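Aromatic amino acid aminotransferase I (Candida albicans WO-1, PDB 6HNU) probably transfers the amino group of aromatic amino acids to 2-oxoglutarate with the help of pyridoxal 5'-phosphate, giving aromatic oxo-acids and glutamate. Local coordinates at residues D186-E196 against R228-Y239. Sequence-based numbering, arbitrary orientation.
Sequences DEFGIIPEKLE and RRKQIYDIACKY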
loop_
_atom_site.group_PDB
_atom_site.type_symbol
_atom_site.label_atom_id
_atom_site.label_comp_id
_atom_site.label_asym_id
_atom_site.label_seq_id
_atom_site.Cartn_x
_atom_site.Cartn_y
_atom_site.Cartn_z
ATOM N N ASP B 186 -3.987 -7.739 32.899
ATOM C CA ASP B 186 -4.303 -6.873 34.056
ATOM C C ASP B 186 -3.929 -5.450 33.618
ATOM O O ASP B 186 -3.785 -5.215 32.408
ATOM C CB ASP B 186 -3.629 -7.400 35.326
ATOM C CG ASP B 186 -2.103 -7.354 35.313
ATOM O OD1 ASP B 186 -1.518 -6.790 34.344
ATOM O OD2 ASP B 186 -1.500 -7.942 36.239
ATOM N N GLU B 187 -3.867 -4.507 34.533
ATOM C CA GLU B 187 -3.615 -3.096 34.171
ATOM C C GLU B 187 -2.181 -2.948 33.644
ATOM O O GLU B 187 -1.904 -1.910 33.095
ATOM C CB GLU B 187 -3.878 -2.160 35.345
ATOM C CG GLU B 187 -2.916 -2.349 36.500
ATOM C CD GLU B 187 -3.448 -3.169 37.659
ATOM O OE1 GLU B 187 -3.996 -4.300 37.417
ATOM O OE2 GLU B 187 -3.280 -2.678 38.809
ATOM N N PHE B 188 -1.326 -3.951 33.765
ATOM C CA PHE B 188 0.080 -3.857 33.272
ATOM C C PHE B 188 0.270 -4.668 31.989
ATOM O O PHE B 188 1.431 -4.802 31.587
ATOM C CB PHE B 188 1.067 -4.292 34.360
ATOM C CG PHE B 188 0.887 -3.542 35.657
ATOM C CD1 PHE B 188 1.121 -2.175 35.721
ATOM C CD2 PHE B 188 0.402 -4.187 36.779
ATOM C CE1 PHE B 188 0.961 -1.488 36.920
ATOM C CE2 PHE B 188 0.226 -3.496 37.970
ATOM C CZ PHE B 188 0.487 -2.148 38.029
ATOM N N GLY B 189 -0.815 -5.247 31.441
ATOM C CA GLY B 189 -0.843 -5.989 30.171
ATOM C C GLY B 189 -1.028 -7.480 30.342
ATOM O O GLY B 189 -1.528 -7.933 31.375
ATOM N N ILE B 190 -0.614 -8.229 29.330
ATOM C CA ILE B 190 -0.710 -9.709 29.286
ATOM C C ILE B 190 -0.169 -10.249 30.623
ATOM O O ILE B 190 0.963 -9.893 31.010
ATOM C CB ILE B 190 0.109 -10.253 28.111
ATOM C CG1 ILE B 190 -0.521 -9.925 26.760
ATOM C CG2 ILE B 190 0.394 -11.739 28.267
ATOM C CD1 ILE B 190 0.387 -10.253 25.587
ATOM N N ILE B 191 -0.886 -11.211 31.196
ATOM C CA ILE B 191 -0.439 -11.931 32.426
ATOM C C ILE B 191 0.272 -13.196 31.977
ATOM O O ILE B 191 -0.376 -14.135 31.499
ATOM C CB ILE B 191 -1.637 -12.234 33.356
ATOM C CG1 ILE B 191 -2.402 -10.969 33.760
ATOM C CG2 ILE B 191 -1.095 -13.018 34.564
ATOM C CD1 ILE B 191 -3.723 -11.234 34.474
ATOM N N PRO B 192 1.617 -13.293 32.093
ATOM C CA PRO B 192 2.316 -14.460 31.567
ATOM C C PRO B 192 1.807 -15.808 32.090
ATOM O O PRO B 192 1.710 -16.713 31.278
ATOM C CB PRO B 192 3.766 -14.176 31.973
ATOM C CG PRO B 192 3.808 -12.658 31.958
ATOM C CD PRO B 192 2.529 -12.315 32.688
ATOM N N GLU B 193 1.508 -15.949 33.405
ATOM C CA GLU B 193 1.047 -17.256 33.950
ATOM C C GLU B 193 -0.192 -17.761 33.169
ATOM O O GLU B 193 -0.260 -18.944 32.883
ATOM C CB GLU B 193 0.726 -17.194 35.449
ATOM C CG GLU B 193 -0.105 -18.384 35.916
ATOM C CD GLU B 193 -0.433 -18.478 37.399
ATOM O OE1 GLU B 193 -0.385 -17.449 38.051
ATOM O OE2 GLU B 193 -0.751 -19.590 37.874
ATOM N N LYS B 194 -1.164 -16.929 32.869
ATOM C CA LYS B 194 -2.430 -17.387 32.229
ATOM C C LYS B 194 -2.184 -17.734 30.751
ATOM O O LYS B 194 -2.799 -18.736 30.268
ATOM C CB LYS B 194 -3.487 -16.305 32.348
ATOM C CG LYS B 194 -3.907 -15.967 33.762
ATOM C CD LYS B 194 -4.963 -14.905 33.773
ATOM C CE LYS B 194 -5.484 -14.540 35.147
ATOM N NZ LYS B 194 -6.070 -15.720 35.813
ATOM N N LEU B 195 -1.239 -17.035 30.106
ATOM C CA LEU B 195 -0.785 -17.378 28.732
ATOM C C LEU B 195 -0.086 -18.746 28.739
ATOM O O LEU B 195 -0.424 -19.598 27.886
ATOM C CB LEU B 195 0.120 -16.263 28.186
ATOM C CG LEU B 195 0.785 -16.604 26.854
ATOM C CD1 LEU B 195 -0.268 -16.745 25.769
ATOM C CD2 LEU B 195 1.787 -15.543 26.457
ATOM N N GLU B 196 0.836 -18.987 29.689
ATOM C CA GLU B 196 1.500 -20.300 29.860
ATOM C C GLU B 196 0.422 -21.370 30.061
ATOM O O GLU B 196 0.539 -22.437 29.483
ATOM C CB GLU B 196 2.457 -20.287 31.057
ATOM C CG GLU B 196 3.030 -21.647 31.438
ATOM C CD GLU B 196 3.867 -22.367 30.399
ATOM O OE1 GLU B 196 4.648 -21.701 29.711
ATOM O OE2 GLU B 196 3.820 -23.599 30.354
ATOM N N ARG B 228 8.071 -9.243 32.192
ATOM C CA ARG B 228 6.960 -9.955 31.515
ATOM C C ARG B 228 7.352 -10.292 30.070
ATOM O O ARG B 228 6.983 -11.362 29.581
ATOM C CB ARG B 228 5.705 -9.110 31.577
ATOM C CG ARG B 228 5.050 -9.095 32.938
ATOM C CD ARG B 228 3.605 -8.659 32.785
ATOM N NE ARG B 228 3.018 -8.528 34.100
ATOM C CZ ARG B 228 1.752 -8.244 34.358
ATOM N NH1 ARG B 228 0.889 -7.990 33.379
ATOM N NH2 ARG B 228 1.395 -8.107 35.618
ATOM N N ARG B 229 8.179 -9.467 29.436
ATOM C CA ARG B 229 8.610 -9.725 28.038
ATOM C C ARG B 229 9.450 -11.009 28.028
ATOM O O ARG B 229 9.234 -11.899 27.143
ATOM C CB ARG B 229 9.299 -8.485 27.460
ATOM C CG ARG B 229 8.374 -7.293 27.261
ATOM C CD ARG B 229 9.153 -6.070 26.766
ATOM N NE ARG B 229 8.256 -4.935 26.711
ATOM C CZ ARG B 229 8.081 -4.101 25.681
ATOM N NH1 ARG B 229 8.925 -4.072 24.659
ATOM N NH2 ARG B 229 7.141 -3.180 25.757
ATOM N N LYS B 230 10.371 -11.134 28.978
ATOM C CA LYS B 230 11.236 -12.327 29.121
ATOM C C LYS B 230 10.337 -13.548 29.261
ATOM O O LYS B 230 10.566 -14.540 28.569
ATOM C CB LYS B 230 12.201 -12.158 30.300
ATOM C CG LYS B 230 13.341 -11.183 30.020
ATOM C CD LYS B 230 14.150 -10.795 31.269
ATOM C CE LYS B 230 14.791 -9.430 31.136
ATOM N NZ LYS B 230 15.280 -8.910 32.439
ATOM N N GLN B 231 9.332 -13.474 30.123
ATOM C CA GLN B 231 8.507 -14.679 30.397
ATOM C C GLN B 231 7.685 -15.035 29.152
ATOM O O GLN B 231 7.526 -16.223 28.877
ATOM C CB GLN B 231 7.594 -14.403 31.580
ATOM C CG GLN B 231 8.327 -14.430 32.911
ATOM C CD GLN B 231 7.368 -14.034 34.001
ATOM O OE1 GLN B 231 6.945 -14.862 34.797
ATOM N NE2 GLN B 231 6.945 -12.778 33.992
ATOM N N ILE B 232 7.153 -14.032 28.464
ATOM C CA ILE B 232 6.302 -14.241 27.247
ATOM C C ILE B 232 7.185 -14.810 26.132
ATOM O O ILE B 232 6.750 -15.789 25.478
ATOM C CB ILE B 232 5.536 -12.961 26.862
ATOM C CG1 ILE B 232 4.434 -12.646 27.877
ATOM C CG2 ILE B 232 4.973 -13.067 25.454
ATOM C CD1 ILE B 232 4.036 -11.184 27.950
ATOM N N TYR B 233 8.401 -14.290 25.970
ATOM C CA TYR B 233 9.376 -14.810 24.971
ATOM C C TYR B 233 9.633 -16.295 25.252
ATOM O O TYR B 233 9.565 -17.138 24.337
ATOM C CB TYR B 233 10.662 -13.970 24.934
ATOM C CG TYR B 233 11.558 -14.418 23.815
ATOM C CD1 TYR B 233 11.240 -14.092 22.501
ATOM C CD2 TYR B 233 12.587 -15.320 24.021
ATOM C CE1 TYR B 233 11.975 -14.556 21.431
ATOM C CE2 TYR B 233 13.356 -15.773 22.956
ATOM C CZ TYR B 233 13.042 -15.403 21.654
ATOM O OH TYR B 233 13.759 -15.864 20.588
ATOM N N ASP B 234 9.845 -16.651 26.524
ATOM C CA ASP B 234 10.090 -18.072 26.926
ATOM C C ASP B 234 8.888 -18.950 26.544
ATOM O O ASP B 234 9.096 -20.098 26.104
ATOM C CB ASP B 234 10.445 -18.184 28.415
ATOM C CG ASP B 234 11.818 -17.631 28.754
ATOM O OD1 ASP B 234 12.542 -17.340 27.837
ATOM O OD2 ASP B 234 12.113 -17.456 29.944
ATOM N N ILE B 235 7.672 -18.449 26.694
ATOM C CA ILE B 235 6.444 -19.199 26.315
ATOM C C ILE B 235 6.421 -19.373 24.794
ATOM O O ILE B 235 6.177 -20.491 24.331
ATOM C CB ILE B 235 5.211 -18.475 26.862
ATOM C CG1 ILE B 235 5.233 -18.498 28.395
ATOM C CG2 ILE B 235 3.936 -19.050 26.289
ATOM C CD1 ILE B 235 4.328 -17.486 28.990
ATOM N N ALA B 236 6.738 -18.321 24.032
ATOM C CA ALA B 236 6.761 -18.402 22.543
ATOM C C ALA B 236 7.789 -19.467 22.136
ATOM O O ALA B 236 7.509 -20.248 21.254
ATOM C CB ALA B 236 7.082 -17.041 21.966
ATOM N N CYS B 237 8.910 -19.574 22.838
ATOM C CA CYS B 237 9.980 -20.539 22.478
ATOM C C CYS B 237 9.523 -21.953 22.843
ATOM O O CYS B 237 9.760 -22.876 22.053
ATOM C CB CYS B 237 11.299 -20.215 23.142
ATOM S SG CYS B 237 12.064 -18.674 22.570
ATOM N N LYS B 238 8.867 -22.100 23.982
ATOM C CA LYS B 238 8.497 -23.425 24.548
ATOM C C LYS B 238 7.389 -24.013 23.687
ATOM O O LYS B 238 7.416 -25.224 23.427
ATOM C CB LYS B 238 8.095 -23.280 26.024
ATOM C CG LYS B 238 7.463 -24.501 26.691
ATOM C CD LYS B 238 7.064 -24.252 28.145
ATOM C CE LYS B 238 6.518 -25.484 28.848
ATOM N NZ LYS B 238 6.085 -25.168 30.233
ATOM N N TYR B 239 6.443 -23.200 23.224
ATOM C CA TYR B 239 5.317 -23.745 22.441
ATOM C C TYR B 239 5.527 -23.490 20.944
ATOM O O TYR B 239 4.677 -23.886 20.174
ATOM C CB TYR B 239 4.006 -23.195 22.976
ATOM C CG TYR B 239 3.740 -23.661 24.372
ATOM C CD1 TYR B 239 3.277 -24.957 24.593
ATOM C CD2 TYR B 239 4.032 -22.863 25.460
ATOM C CE1 TYR B 239 3.021 -25.407 25.874
ATOM C CE2 TYR B 239 3.819 -23.305 26.753
ATOM C CZ TYR B 239 3.295 -24.586 26.958
ATOM O OH TYR B 239 3.078 -25.041 28.224
#
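Arg228 and Asp186 form an end-on, two-nitrogen salt bridge: NH1 donates to OD1 at 2.9 Å, while NH2 meets the syn lone pair of OD2 in a nearly straight bond. The pair illustrates how polar groups can close the ends of a hydrophobic seam between near-parallel helical segments. The carboxylate is turned 35° from the guanidinium plane, and Phe188 CB lies over one guanidinium face. NH1 also makes a weak bond to Ile190 O.

At the far end Glu196 OE2 takes a salt bridge from Lys238 NZ at 2.8 Å and a hydrogen bond from Tyr239 OH, from opposite faces of its carboxylate. The bend at chi2 of Glu196 (61°) swings this group across to the other helix.

Between these polar ends the contact is largely carbon on carbon. Pro192 sets its ring against Arg228 and Gln231; Ile190 CG2 meets Ile232 CD1 at 3.7 Å, and Leu195 rests on Ile235 CG2.

Behind the first shell, an Asx turn steadies the aspartate: Phe188 N donates to Asp186 OD1 from the face opposite NH1, within the type I turn 186-189.

That turn joins strand 179-186 to edge strand 189-190 of the mixed sheet in the large domain of this fold type I aminotransferase, the Ile190 side chain about 13 Å from pyridoxal-5'-phosphate. Segments 192-196 and 228-239 run almost parallel (7°), axes 9.8 Å apart; Leu195 also packs on Val183 of strand 179-186, and Ile232 on Phe283 of helix 283-286.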